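PDB 3LLW: geranyltranstransferase (IspA) from Helicobacter pylori, which probably acts as a magnesium-dependent prenyltransferase, joining isoprenoid diphosphates into longer chains in isoprene biosynthesis. Local coordinates for residues F77-S82 / E133-A138; G223-V228 / T270-V275; L229-D234 / N253-L258; S70-E75 / A138-H143. All coordinates share one frame; numbering follows the deposited sequence.

Contact 1 (F77-S82 / E133-A138); sequences FKIALS and ELLSNA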
loop_
_atom_site.group_PDB
_atom_site.type_symbol
_atom_site.label_atom_id
_atom_site.label_comp_id
_atom_site.label_asym_id
_atom_site.label_seq_id
_atom_site.Cartn_x
_atom_site.Cartn_y
_atom_site.Cartn_z
ATOM N N PHE A 77 -16.620 -8.250 -5.518
ATOM C CA PHE A 77 -15.562 -9.237 -5.623
ATOM C C PHE A 77 -14.192 -8.543 -5.649
ATOM O O PHE A 77 -13.278 -8.996 -4.993
ATOM C CB PHE A 77 -15.764 -10.114 -6.856
ATOM C CG PHE A 77 -16.824 -11.176 -6.698
ATOM C CD1 PHE A 77 -17.442 -11.411 -5.472
ATOM C CD2 PHE A 77 -17.163 -11.987 -7.781
ATOM C CE1 PHE A 77 -18.406 -12.398 -5.336
ATOM C CE2 PHE A 77 -18.119 -12.992 -7.651
ATOM C CZ PHE A 77 -18.740 -13.199 -6.426
ATOM N N LYS A 78 -14.085 -7.427 -6.370
ATOM C CA LYS A 78 -12.883 -6.589 -6.371
ATOM C C LYS A 78 -12.458 -6.200 -4.952
ATOM O O LYS A 78 -11.311 -6.433 -4.564
ATOM C CB LYS A 78 -13.117 -5.325 -7.194
ATOM C CG LYS A 78 -12.955 -5.503 -8.687
ATOM C CD LYS A 78 -13.414 -4.236 -9.377
ATOM C CE LYS A 78 -13.488 -4.387 -10.889
ATOM N NZ LYS A 78 -14.078 -3.153 -11.509
ATOM N N ILE A 79 -13.401 -5.640 -4.187
ATOM C CA ILE A 79 -13.202 -5.325 -2.777
ATOM C C ILE A 79 -12.780 -6.518 -1.922
ATOM O O ILE A 79 -11.832 -6.426 -1.130
ATOM C CB ILE A 79 -14.465 -4.708 -2.179
ATOM C CG1 ILE A 79 -14.801 -3.403 -2.929
ATOM C CG2 ILE A 79 -14.282 -4.514 -0.683
ATOM C CD1 ILE A 79 -16.175 -2.826 -2.641
ATOM N N ALA A 80 -13.478 -7.636 -2.090
ATOM C CA ALA A 80 -13.138 -8.873 -1.401
ATOM C C ALA A 80 -11.719 -9.329 -1.772
ATOM O O ALA A 80 -10.973 -9.799 -0.911
ATOM C CB ALA A 80 -14.154 -9.959 -1.747
ATOM N N LEU A 81 -11.367 -9.162 -3.047
ATOM C CA LEU A 81 -10.049 -9.512 -3.584
ATOM C C LEU A 81 -8.956 -8.589 -3.022
ATOM O O LEU A 81 -7.819 -9.033 -2.803
ATOM C CB LEU A 81 -10.054 -9.477 -5.121
ATOM C CG LEU A 81 -8.802 -9.998 -5.855
ATOM C CD1 LEU A 81 -8.342 -11.327 -5.303
ATOM C CD2 LEU A 81 -9.000 -10.074 -7.356
ATOM N N SER A 82 -9.299 -7.332 -2.737
ATOM C CA SER A 82 -8.307 -6.409 -2.168
ATOM C C SER A 82 -7.882 -6.850 -0.781
ATOM O O SER A 82 -6.711 -6.740 -0.427
ATOM C CB SER A 82 -8.843 -4.989 -2.102
ATOM O OG SER A 82 -9.746 -4.873 -1.036
ATOM N N GLU A 133 -5.295 -0.245 -5.338
ATOM C CA GLU A 133 -5.681 -0.067 -6.737
ATOM C C GLU A 133 -6.989 -0.775 -7.032
ATOM O O GLU A 133 -7.875 -0.184 -7.650
ATOM C CB GLU A 133 -4.596 -0.542 -7.708
ATOM C CG GLU A 133 -4.872 -0.147 -9.176
ATOM C CD GLU A 133 -3.734 -0.486 -10.141
ATOM O OE1 GLU A 133 -2.843 -1.303 -9.796
ATOM O OE2 GLU A 133 -3.739 0.075 -11.259
ATOM N N LEU A 134 -7.124 -2.012 -6.556
ATOM C CA LEU A 134 -8.371 -2.773 -6.703
ATOM C C LEU A 134 -9.542 -2.030 -6.072
ATOM O O LEU A 134 -10.582 -1.852 -6.704
ATOM C CB LEU A 134 -8.262 -4.169 -6.077
ATOM C CG LEU A 134 -7.551 -5.295 -6.844
ATOM C CD1 LEU A 134 -7.353 -6.479 -5.925
ATOM C CD2 LEU A 134 -8.300 -5.723 -8.132
ATOM N N LEU A 135 -9.346 -1.580 -4.837
ATOM C CA LEU A 135 -10.395 -0.895 -4.066
ATOM C C LEU A 135 -10.832 0.400 -4.747
ATOM O O LEU A 135 -12.016 0.620 -4.950
ATOM C CB LEU A 135 -9.871 -0.619 -2.662
ATOM C CG LEU A 135 -10.669 -0.952 -1.415
ATOM C CD1 LEU A 135 -11.408 -2.236 -1.593
ATOM C CD2 LEU A 135 -9.726 -1.053 -0.225
ATOM N N SER A 136 -9.859 1.220 -5.146
ATOM C CA SER A 136 -10.104 2.503 -5.803
ATOM C C SER A 136 -10.720 2.392 -7.201
ATOM O O SER A 136 -11.401 3.321 -7.659
ATOM C CB SER A 136 -8.838 3.368 -5.822
ATOM O OG SER A 136 -7.806 2.747 -6.577
ATOM N N ASN A 137 -10.515 1.256 -7.859
ATOM C CA ASN A 137 -11.161 0.991 -9.150
ATOM C C ASN A 137 -12.521 0.257 -9.108
ATOM O O ASN A 137 -13.154 0.059 -10.146
ATOM C CB ASN A 137 -10.183 0.290 -10.091
ATOM C CG ASN A 137 -9.162 1.255 -10.674
ATOM O OD1 ASN A 137 -9.449 1.965 -11.636
ATOM N ND2 ASN A 137 -7.973 1.301 -10.079
ATOM N N ALA A 138 -12.960 -0.142 -7.916
ATOM C CA ALA A 138 -14.301 -0.700 -7.728
ATOM C C ALA A 138 -15.362 0.393 -7.889
ATOM O O ALA A 138 -15.237 1.473 -7.320
ATOM C CB ALA A 138 -14.419 -1.369 -6.354
#
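Ser82 OG donates to Ile79 O, one turn back on its own helix, over 2.6 Å, and Leu135 CD1 approaches the same hydroxyl oxygen, Ser82 OG, to 3.2 Å. With OG between its backbone N and carbonyl carbon (chi1 76°), the hydroxyl folds back onto that carbonyl, so a buried polar group is satisfied without a partner on the other helix, and the small serine lets the helices approach. The same Leu135 methyl lies against Ile79, 3.8 Å from CG2, the two side chains crossing at about a right angle. This is antiparallel packing in the all-helical isoprenoid synthase fold: the axes of helices 77-82 and 133-137 come within 8.2 Å, and the first belongs to helix 73-94, which ends at the magnesium ligand Asp94. Leu134, which loses the most surface to the other segment, points across the interface and sets CD1 against Leu81 CG at 3.8 Å. At the other end Ile79 CG1 rests on Ala138 CB, 4.0 Å away, the alanine methyl being small enough to lie close to the isoleucine. Lys78 runs extended beside Ala138, its CD 4.0 Å from Ala138 CA, spending its methylenes on packing while NZ reaches a salt bridge with Glu75.

Contact 2 (G223-V228 / T270-V275); sequences GLCFQV and TLKTEV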
loop_
_atom_site.group_PDB
_atom_site.type_symbol
_atom_site.label_atom_id
_atom_site.label_comp_id
_atom_site.label_asym_id
_atom_site.label_seq_id
_atom_site.Cartn_x
_atom_site.Cartn_y
_atom_site.Cartn_z
ATOM N N GLY A 223 -11.511 -12.936 16.044
ATOM C CA GLY A 223 -10.157 -13.057 15.537
ATOM C C GLY A 223 -9.211 -13.608 16.578
ATOM O O GLY A 223 -8.303 -14.376 16.255
ATOM N N LEU A 224 -9.423 -13.204 17.829
ATOM C CA LEU A 224 -8.713 -13.793 18.959
ATOM C C LEU A 224 -9.043 -15.275 19.054
ATOM O O LEU A 224 -8.140 -16.124 19.119
ATOM C CB LEU A 224 -9.074 -13.086 20.265
ATOM C CG LEU A 224 -8.419 -13.600 21.556
ATOM C CD1 LEU A 224 -6.886 -13.504 21.494
ATOM C CD2 LEU A 224 -8.967 -12.848 22.774
ATOM N N CYS A 225 -10.337 -15.576 19.043
ATOM C CA CYS A 225 -10.820 -16.950 19.039
ATOM C C CYS A 225 -10.227 -17.765 17.870
ATOM O O CYS A 225 -9.660 -18.846 18.079
ATOM C CB CYS A 225 -12.341 -16.948 18.974
ATOM S SG CYS A 225 -13.031 -18.514 19.409
ATOM N N PHE A 226 -10.337 -17.213 16.659
ATOM C CA PHE A 226 -9.692 -17.744 15.460
ATOM C C PHE A 226 -8.208 -18.069 15.702
ATOM O O PHE A 226 -7.743 -19.115 15.298
ATOM C CB PHE A 226 -9.869 -16.767 14.278
ATOM C CG PHE A 226 -9.093 -17.145 13.034
ATOM C CD1 PHE A 226 -7.856 -16.575 12.766
ATOM C CD2 PHE A 226 -9.611 -18.061 12.127
ATOM C CE1 PHE A 226 -7.134 -16.930 11.626
ATOM C CE2 PHE A 226 -8.900 -18.418 10.975
ATOM C CZ PHE A 226 -7.659 -17.853 10.728
ATOM N N GLN A 227 -7.491 -17.178 16.387
ATOM C CA GLN A 227 -6.057 -17.341 16.631
ATOM C C GLN A 227 -5.710 -18.390 17.692
ATOM O O GLN A 227 -4.755 -19.171 17.518
ATOM C CB GLN A 227 -5.434 -15.988 16.984
ATOM C CG GLN A 227 -3.919 -15.970 17.005
ATOM C CD GLN A 227 -3.277 -16.551 15.751
ATOM O OE1 GLN A 227 -3.547 -16.114 14.630
ATOM N NE2 GLN A 227 -2.410 -17.538 15.943
ATOM N N VAL A 228 -6.472 -18.398 18.785
ATOM C CA VAL A 228 -6.329 -19.399 19.843
ATOM C C VAL A 228 -6.546 -20.798 19.260
ATOM O O VAL A 228 -5.738 -21.708 19.496
ATOM C CB VAL A 228 -7.289 -19.132 21.037
ATOM C CG1 VAL A 228 -7.183 -20.225 22.091
ATOM C CG2 VAL A 228 -6.984 -17.788 21.676
ATOM N N THR A 270 -14.463 -21.422 26.121
ATOM C CA THR A 270 -15.208 -20.325 26.759
ATOM C C THR A 270 -15.349 -19.104 25.844
ATOM O O THR A 270 -16.382 -18.432 25.866
ATOM C CB THR A 270 -14.673 -19.927 28.172
ATOM O OG1 THR A 270 -13.404 -19.269 28.060
ATOM C CG2 THR A 270 -14.550 -21.146 29.084
ATOM N N LEU A 271 -14.328 -18.830 25.029
ATOM C CA LEU A 271 -14.418 -17.762 24.019
ATOM C C LEU A 271 -15.458 -18.068 22.949
ATOM O O LEU A 271 -16.275 -17.194 22.612
ATOM C CB LEU A 271 -13.067 -17.497 23.355
ATOM C CG LEU A 271 -12.157 -16.425 23.940
ATOM C CD1 LEU A 271 -10.896 -16.399 23.120
ATOM C CD2 LEU A 271 -12.823 -15.042 23.963
ATOM N N LYS A 272 -15.417 -19.306 22.438
ATOM C CA LYS A 272 -16.408 -19.859 21.497
ATOM C C LYS A 272 -17.806 -19.493 21.934
ATOM O O LYS A 272 -18.570 -18.892 21.178
ATOM C CB LYS A 272 -16.335 -21.380 21.514
ATOM C CG LYS A 272 -16.095 -22.063 20.188
ATOM C CD LYS A 272 -14.611 -22.346 19.997
ATOM C CE LYS A 272 -14.362 -23.685 19.303
ATOM N NZ LYS A 272 -14.429 -24.852 20.225
ATOM N N THR A 273 -18.105 -19.869 23.179
ATOM C CA THR A 273 -19.400 -19.691 23.815
ATOM C C THR A 273 -19.742 -18.217 23.834
ATOM O O THR A 273 -20.801 -17.830 23.364
ATOM C CB THR A 273 -19.388 -20.266 25.269
ATOM O OG1 THR A 273 -19.281 -21.694 25.215
ATOM C CG2 THR A 273 -20.650 -19.875 26.042
ATOM N N GLU A 274 -18.806 -17.419 24.343
ATOM C CA GLU A 274 -18.941 -15.978 24.468
ATOM C C GLU A 274 -19.223 -15.304 23.121
ATOM O O GLU A 274 -20.090 -14.428 23.025
ATOM C CB GLU A 274 -17.651 -15.433 25.072
ATOM C CG GLU A 274 -17.771 -14.080 25.721
ATOM C CD GLU A 274 -16.448 -13.592 26.264
ATOM O OE1 GLU A 274 -15.498 -14.402 26.360
ATOM O OE2 GLU A 274 -16.355 -12.393 26.595
ATOM N N VAL A 275 -18.484 -15.737 22.099
ATOM C CA VAL A 275 -18.622 -15.266 20.717
ATOM C C VAL A 275 -20.021 -15.596 20.199
ATOM O O VAL A 275 -20.763 -14.689 19.815
ATOM C CB VAL A 275 -17.479 -15.850 19.790
ATOM C CG1 VAL A 275 -17.830 -15.773 18.325
ATOM C CG2 VAL A 275 -16.166 -15.119 20.024
#
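Cys225 and Leu271 lie at the centre of this antiparallel pair, their CA atoms 6.2 Å apart. The thiol stands anti to its own backbone N (chi1 -164°), which aims SG at the opposing helix: it sits 4.1 Å from Leu271 CB and 3.9 Å from Lys272 N. A small, weakly polar side chain suits this place, because it can lie close to the opposing backbone as well as to a leucine. Leu271 in turn sends CD1 to the flank of Leu224, meeting CG at 4.1 Å, with the two leucines crossing at about a right angle. Away from this centre the fit slackens. Val275 CG2 stays 4.4 Å from Cys225 CB, and Val228 CG2 keeps the same 4.4 Å from Leu271 CD1. The axes of segments 223-228 and 270-275 are 9.8 Å apart at their closest. Phe301 of helix 287-301 lies on Cys225 and Lys272, Phe255 of helix 255-259 on Leu224 and Val228, and Tyr267 of helix 261-279 on the same two. Toward solvent, Leu224 and Lys272 are only partly buried. The lysine bends along its chain, so that one methylene, CD, lies 4.2 Å from Cys225 SG. With no hydrogen bond between the segments, helices 209-236 and 261-279 are joined here by dispersion and the exclusion of water, an adhesion that depends on shape and not on a fixed polar geometry.

Contact 3 (L229-D234 / N253-L258); sequences LDDIID and NSFVNL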
loop_
_atom_site.group_PDB
_atom_site.type_symbol
_atom_site.label_atom_id
_atom_site.label_comp_id
_atom_site.label_asym_id
_atom_site.label_seq_id
_atom_site.Cartn_x
_atom_site.Cartn_y
_atom_site.Cartn_z
ATOM N N LEU A 229 -7.604 -20.955 18.464
ATOM C CA LEU A 229 -7.828 -22.214 17.743
ATOM C C LEU A 229 -6.684 -22.570 16.799
ATOM O O LEU A 229 -6.284 -23.726 16.732
ATOM C CB LEU A 229 -9.142 -22.187 16.971
ATOM C CG LEU A 229 -10.395 -22.332 17.821
ATOM C CD1 LEU A 229 -11.576 -21.934 16.977
ATOM C CD2 LEU A 229 -10.538 -23.751 18.351
ATOM N N ASP A 230 -6.154 -21.576 16.089
ATOM C CA ASP A 230 -5.015 -21.791 15.198
ATOM C C ASP A 230 -3.780 -22.267 15.968
ATOM O O ASP A 230 -3.093 -23.190 15.535
ATOM C CB ASP A 230 -4.710 -20.521 14.398
ATOM C CG ASP A 230 -4.163 -20.819 13.007
ATOM O OD1 ASP A 230 -4.796 -21.610 12.266
ATOM O OD2 ASP A 230 -3.104 -20.256 12.652
ATOM N N ASP A 231 -3.532 -21.656 17.127
ATOM C CA ASP A 231 -2.454 -22.072 18.039
ATOM C C ASP A 231 -2.579 -23.534 18.488
ATOM O O ASP A 231 -1.572 -24.229 18.637
ATOM C CB ASP A 231 -2.394 -21.155 19.274
ATOM C CG ASP A 231 -1.850 -19.754 18.961
ATOM O OD1 ASP A 231 -1.411 -19.512 17.809
ATOM O OD2 ASP A 231 -1.843 -18.899 19.888
ATOM N N ILE A 232 -3.812 -23.993 18.694
ATOM C CA ILE A 232 -4.076 -25.362 19.140
ATOM C C ILE A 232 -3.872 -26.378 18.005
ATOM O O ILE A 232 -3.393 -27.488 18.245
ATOM C CB ILE A 232 -5.478 -25.472 19.778
ATOM C CG1 ILE A 232 -5.530 -24.639 21.057
ATOM C CG2 ILE A 232 -5.842 -26.909 20.124
ATOM C CD1 ILE A 232 -6.923 -24.222 21.435
ATOM N N ILE A 233 -4.205 -25.980 16.777
ATOM C CA ILE A 233 -4.018 -26.829 15.593
ATOM C C ILE A 233 -2.525 -27.084 15.278
ATOM O O ILE A 233 -2.165 -28.159 14.796
ATOM C CB ILE A 233 -4.783 -26.272 14.339
ATOM C CG1 ILE A 233 -6.261 -25.977 14.645
ATOM C CG2 ILE A 233 -4.697 -27.228 13.147
ATOM C CD1 ILE A 233 -7.074 -27.137 15.218
ATOM N N ASP A 234 -1.665 -26.113 15.587
ATOM C CA ASP A 234 -0.212 -26.237 15.381
ATOM C C ASP A 234 0.461 -27.336 16.213
ATOM O O ASP A 234 1.470 -27.900 15.793
ATOM C CB ASP A 234 0.492 -24.901 15.656
ATOM C CG ASP A 234 0.107 -23.812 14.665
ATOM O OD1 ASP A 234 0.054 -24.087 13.446
ATOM O OD2 ASP A 234 -0.128 -22.667 15.112
ATOM N N ASN A 253 5.041 -17.696 19.540
ATOM C CA ASN A 253 4.280 -16.887 20.500
ATOM C C ASN A 253 2.831 -17.342 20.506
ATOM O O ASN A 253 2.001 -16.798 19.777
ATOM C CB ASN A 253 4.283 -15.410 20.116
ATOM C CG ASN A 253 5.641 -14.768 20.207
ATOM O OD1 ASN A 253 6.110 -14.190 19.229
ATOM N ND2 ASN A 253 6.267 -14.820 21.386
ATOM N N SER A 254 2.521 -18.339 21.319
ATOM C CA SER A 254 1.206 -18.939 21.252
ATOM C C SER A 254 0.578 -19.153 22.625
ATOM O O SER A 254 1.267 -19.186 23.641
ATOM C CB SER A 254 1.268 -20.236 20.433
ATOM O OG SER A 254 1.064 -21.385 21.221
ATOM N N PHE A 255 -0.743 -19.293 22.643
ATOM C CA PHE A 255 -1.472 -19.509 23.885
ATOM C C PHE A 255 -1.261 -20.897 24.480
ATOM O O PHE A 255 -1.448 -21.089 25.672
ATOM C CB PHE A 255 -2.953 -19.232 23.683
ATOM C CG PHE A 255 -3.281 -17.781 23.656
ATOM C CD1 PHE A 255 -3.414 -17.068 24.842
ATOM C CD2 PHE A 255 -3.441 -17.119 22.453
ATOM C CE1 PHE A 255 -3.704 -15.714 24.818
ATOM C CE2 PHE A 255 -3.743 -15.763 22.429
ATOM C CZ PHE A 255 -3.871 -15.068 23.611
ATOM N N VAL A 256 -0.865 -21.859 23.652
ATOM C CA VAL A 256 -0.481 -23.172 24.156
ATOM C C VAL A 256 0.807 -23.083 24.995
ATOM O O VAL A 256 0.948 -23.780 25.994
ATOM C CB VAL A 256 -0.391 -24.232 23.019
ATOM C CG1 VAL A 256 -0.004 -25.614 23.570
ATOM C CG2 VAL A 256 -1.736 -24.311 22.251
ATOM N N ASN A 257 1.723 -22.200 24.618
ATOM C CA ASN A 257 2.938 -21.995 25.406
ATOM C C ASN A 257 2.681 -21.235 26.695
ATOM O O ASN A 257 3.210 -21.602 27.745
ATOM C CB ASN A 257 4.017 -21.287 24.589
ATOM C CG ASN A 257 4.622 -22.183 23.540
ATOM O OD1 ASN A 257 4.421 -23.395 23.563
ATOM N ND2 ASN A 257 5.369 -21.596 22.612
ATOM N N LEU A 258 1.874 -20.179 26.608
ATOM C CA LEU A 258 1.531 -19.390 27.780
ATOM C C LEU A 258 0.673 -20.197 28.756
ATOM O O LEU A 258 0.975 -20.246 29.943
ATOM C CB LEU A 258 0.818 -18.097 27.376
ATOM C CG LEU A 258 0.338 -17.183 28.512
ATOM C CD1 LEU A 258 1.467 -16.468 29.229
ATOM C CD2 LEU A 258 -0.620 -16.179 27.963
HETATM O O HOH W 1 1.416 -23.446 19.338
#
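Asp231 has the largest area buried by this contact, and Val256 and Ser254 follow it. Asp231 accepts from Phe255 N through OD2, a bond of 3.0 Å and 165°, the donor approaching from above the carboxylate plane. Having CG beside its own backbone N (chi1 -72°) carries the carboxylate across to the start of helix 255-259, where an acceptor suits the unbonded N-H groups of the first turn. OD2 also lies at the edge of the Phe255 ring, 3.5 Å from CD2, while OD1 accepts from Gln227, so both oxygens are engaged and the group's rotation is restrained. Ser254 is the N-cap residue: its OG accepts weakly from Val256 N, and its CB packs 3.5 Å from Asp231 CG. A water bridges the segments, donating to Asp231 O and lying 2.8 Å from Ser254 OG. Val256 adds the apolar part, placing CG2 over Asp231 O at 3.6 Å and against Ile232 CG1 at 4.0 Å, the two branched side chains crossing at about a right angle. The sequence of Asp230, Asp231 and Asp234 fits the second aspartate-rich DDxxD motif of polyprenyl synthases, which in relatives faces the first motif, containing Asp94 and Asp100, across the diphosphate-binding site.

Contact 4 (S70-E75 / A138-H143); sequences SNQQTE and ALLESH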
loop_
_atom_site.group_PDB
_atom_site.type_symbol
_atom_site.label_atom_id
_atom_site.label_comp_id
_atom_site.label_asym_id
_atom_site.label_seq_id
_atom_site.Cartn_x
_atom_site.Cartn_y
_atom_site.Cartn_z
ATOM N N SER A 70 -26.559 -8.299 -7.270
ATOM C CA SER A 70 -26.082 -8.810 -8.568
ATOM C C SER A 70 -25.772 -7.732 -9.602
ATOM O O SER A 70 -25.020 -7.982 -10.550
ATOM C CB SER A 70 -27.053 -9.850 -9.142
ATOM O OG SER A 70 -26.977 -11.060 -8.405
ATOM N N ASN A 71 -26.351 -6.545 -9.412
ATOM C CA ASN A 71 -25.918 -5.333 -10.110
ATOM C C ASN A 71 -24.417 -5.097 -9.971
ATOM O O ASN A 71 -23.718 -4.894 -10.962
ATOM C CB ASN A 71 -26.648 -4.104 -9.554
ATOM C CG ASN A 71 -27.964 -3.827 -10.253
ATOM O OD1 ASN A 71 -28.162 -4.195 -11.415
ATOM N ND2 ASN A 71 -28.872 -3.155 -9.549
ATOM N N GLN A 72 -23.931 -5.156 -8.734
ATOM C CA GLN A 72 -22.573 -4.729 -8.421
ATOM C C GLN A 72 -21.647 -5.855 -7.957
ATOM O O GLN A 72 -20.615 -5.605 -7.343
ATOM C CB GLN A 72 -22.637 -3.598 -7.402
ATOM C CG GLN A 72 -23.066 -2.280 -8.047
ATOM C CD GLN A 72 -23.812 -1.368 -7.106
ATOM O OE1 GLN A 72 -24.560 -1.821 -6.237
ATOM N NE2 GLN A 72 -23.625 -0.064 -7.282
ATOM N N GLN A 73 -22.028 -7.086 -8.279
ATOM C CA GLN A 73 -21.325 -8.291 -7.842
ATOM C C GLN A 73 -19.820 -8.262 -8.107
ATOM O O GLN A 73 -19.026 -8.603 -7.227
ATOM C CB GLN A 73 -21.929 -9.525 -8.513
ATOM C CG GLN A 73 -21.425 -10.827 -7.936
ATOM C CD GLN A 73 -21.459 -11.971 -8.923
ATOM O OE1 GLN A 73 -20.968 -11.857 -10.049
ATOM N NE2 GLN A 73 -22.026 -13.094 -8.499
ATOM N N THR A 74 -19.425 -7.854 -9.307
ATOM C CA THR A 74 -18.004 -7.883 -9.666
ATOM C C THR A 74 -17.219 -6.812 -8.906
ATOM O O THR A 74 -16.041 -6.997 -8.606
ATOM C CB THR A 74 -17.768 -7.770 -11.185
ATOM O OG1 THR A 74 -18.378 -6.572 -11.677
ATOM C CG2 THR A 74 -18.348 -8.978 -11.913
ATOM N N GLU A 75 -17.896 -5.716 -8.580
ATOM C CA GLU A 75 -17.333 -4.664 -7.762
ATOM C C GLU A 75 -17.100 -5.127 -6.324
ATOM O O GLU A 75 -16.077 -4.786 -5.725
ATOM C CB GLU A 75 -18.237 -3.428 -7.784
ATOM C CG GLU A 75 -18.604 -2.940 -9.183
ATOM C CD GLU A 75 -17.402 -2.853 -10.119
ATOM O OE1 GLU A 75 -17.457 -3.454 -11.217
ATOM O OE2 GLU A 75 -16.400 -2.199 -9.756
ATOM N N ALA A 138 -12.960 -0.142 -7.916
ATOM C CA ALA A 138 -14.301 -0.700 -7.728
ATOM C C ALA A 138 -15.362 0.393 -7.889
ATOM O O ALA A 138 -15.237 1.473 -7.320
ATOM C CB ALA A 138 -14.419 -1.369 -6.354
ATOM N N LEU A 139 -16.405 0.100 -8.659
ATOM C CA LEU A 139 -17.402 1.103 -9.051
ATOM C C LEU A 139 -18.569 1.236 -8.076
ATOM O O LEU A 139 -19.699 0.856 -8.398
ATOM C CB LEU A 139 -17.943 0.802 -10.455
ATOM C CG LEU A 139 -16.993 0.642 -11.641
ATOM C CD1 LEU A 139 -17.810 0.333 -12.888
ATOM C CD2 LEU A 139 -16.110 1.877 -11.851
ATOM N N LEU A 140 -18.294 1.762 -6.888
ATOM C CA LEU A 140 -19.353 2.150 -5.959
ATOM C C LEU A 140 -19.240 3.658 -5.753
ATOM O O LEU A 140 -18.391 4.298 -6.368
ATOM C CB LEU A 140 -19.247 1.398 -4.623
ATOM C CG LEU A 140 -18.999 -0.121 -4.562
ATOM C CD1 LEU A 140 -19.107 -0.623 -3.119
ATOM C CD2 LEU A 140 -19.942 -0.928 -5.469
ATOM N N GLU A 141 -20.097 4.223 -4.902
ATOM C CA GLU A 141 -20.106 5.664 -4.650
ATOM C C GLU A 141 -18.792 6.079 -4.041
ATOM O O GLU A 141 -18.248 5.365 -3.198
ATOM C CB GLU A 141 -21.255 6.059 -3.727
ATOM C CG GLU A 141 -22.610 6.123 -4.413
ATOM C CD GLU A 141 -23.756 6.185 -3.418
ATOM O OE1 GLU A 141 -24.108 5.130 -2.834
ATOM O OE2 GLU A 141 -24.309 7.291 -3.221
ATOM N N SER A 142 -18.287 7.229 -4.480
ATOM C CA SER A 142 -16.957 7.681 -4.114
ATOM C C SER A 142 -16.725 7.695 -2.609
ATOM O O SER A 142 -15.672 7.240 -2.143
ATOM C CB SER A 142 -16.618 9.024 -4.774
ATOM O OG SER A 142 -17.520 10.040 -4.383
ATOM N N HIS A 143 -17.722 8.147 -1.850
ATOM C CA HIS A 143 -17.594 8.209 -0.398
ATOM C C HIS A 143 -17.480 6.827 0.250
ATOM O O HIS A 143 -16.835 6.689 1.288
ATOM C CB HIS A 143 -18.707 9.051 0.245
ATOM C CG HIS A 143 -20.050 8.396 0.241
ATOM N ND1 HIS A 143 -20.915 8.477 -0.830
ATOM C CD2 HIS A 143 -20.686 7.658 1.184
ATOM C CE1 HIS A 143 -22.021 7.810 -0.549
ATOM N NE2 HIS A 143 -21.908 7.305 0.668
#
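Two successive bends bring Glu75 to Leu139: CG lies beside the backbone N (chi1 -52°), and the chain turns again at chi2 (-47°), turning the carboxylate outward to face the opposing backbone. The place it reaches is the link between helices 117-137 and 142-156 of the all-helical isoprenoid synthase fold, where Leu139 is the centre of an inverse gamma turn closed by a weak bond from Leu140 N to Ala138 O. Leu139 N donates to Glu75 OE2, meeting the oxygen on its anti side and well out of the carboxylate plane. The bond is nearly straight at 165°, although its modelled length of 2.5 Å is short and should not be taken closely. Glutamate suits this place, since its chain is long enough to carry an acceptor to the Leu139 N-H in the turn. OE2, which the Lys78 ammonium also meets, is thus gripped by a charged group and an amide, which would be expected to favour the ionised form. Ala138 lies close by, its CA 3.3 Å from Glu75 OE2 and its CB 3.8 Å from Glu75 O. Leu139 is largely exposed; its side chain and that of Glu75 cross obliquely, with Leu139 CB 3.4 Å from Glu75 OE2. Leu140 instead turns inward toward Tyr76 and Ile79. Its CD2 touches Glu75 CB at 3.8 Å, and the extended side chain of Gln72 brings NE2 within 4.2 Å of that same methyl.

Contacts 1 and 4 form one region: both use helix 73-94, share Ala138, touch through Ile79 and Leu140, and lie beside the second subunit. Contacts 2 and 3, on the opposite side of the chain's centre, both use helix 209-236 and meet where Phe255 packs on Leu224 and Val228; contact 3 is nested within the loop closed by contact 2. Contacts 1 and 2 are buried antiparallel helix pairs without a hydrogen bond across them. Contacts 3 and 4 instead join a helix to a turn or helix start, each through a carboxylate accepting a backbone N-H; contact 3 is buried near the metal-binding aspartates, contact 4 partly open to solvent and remote from them.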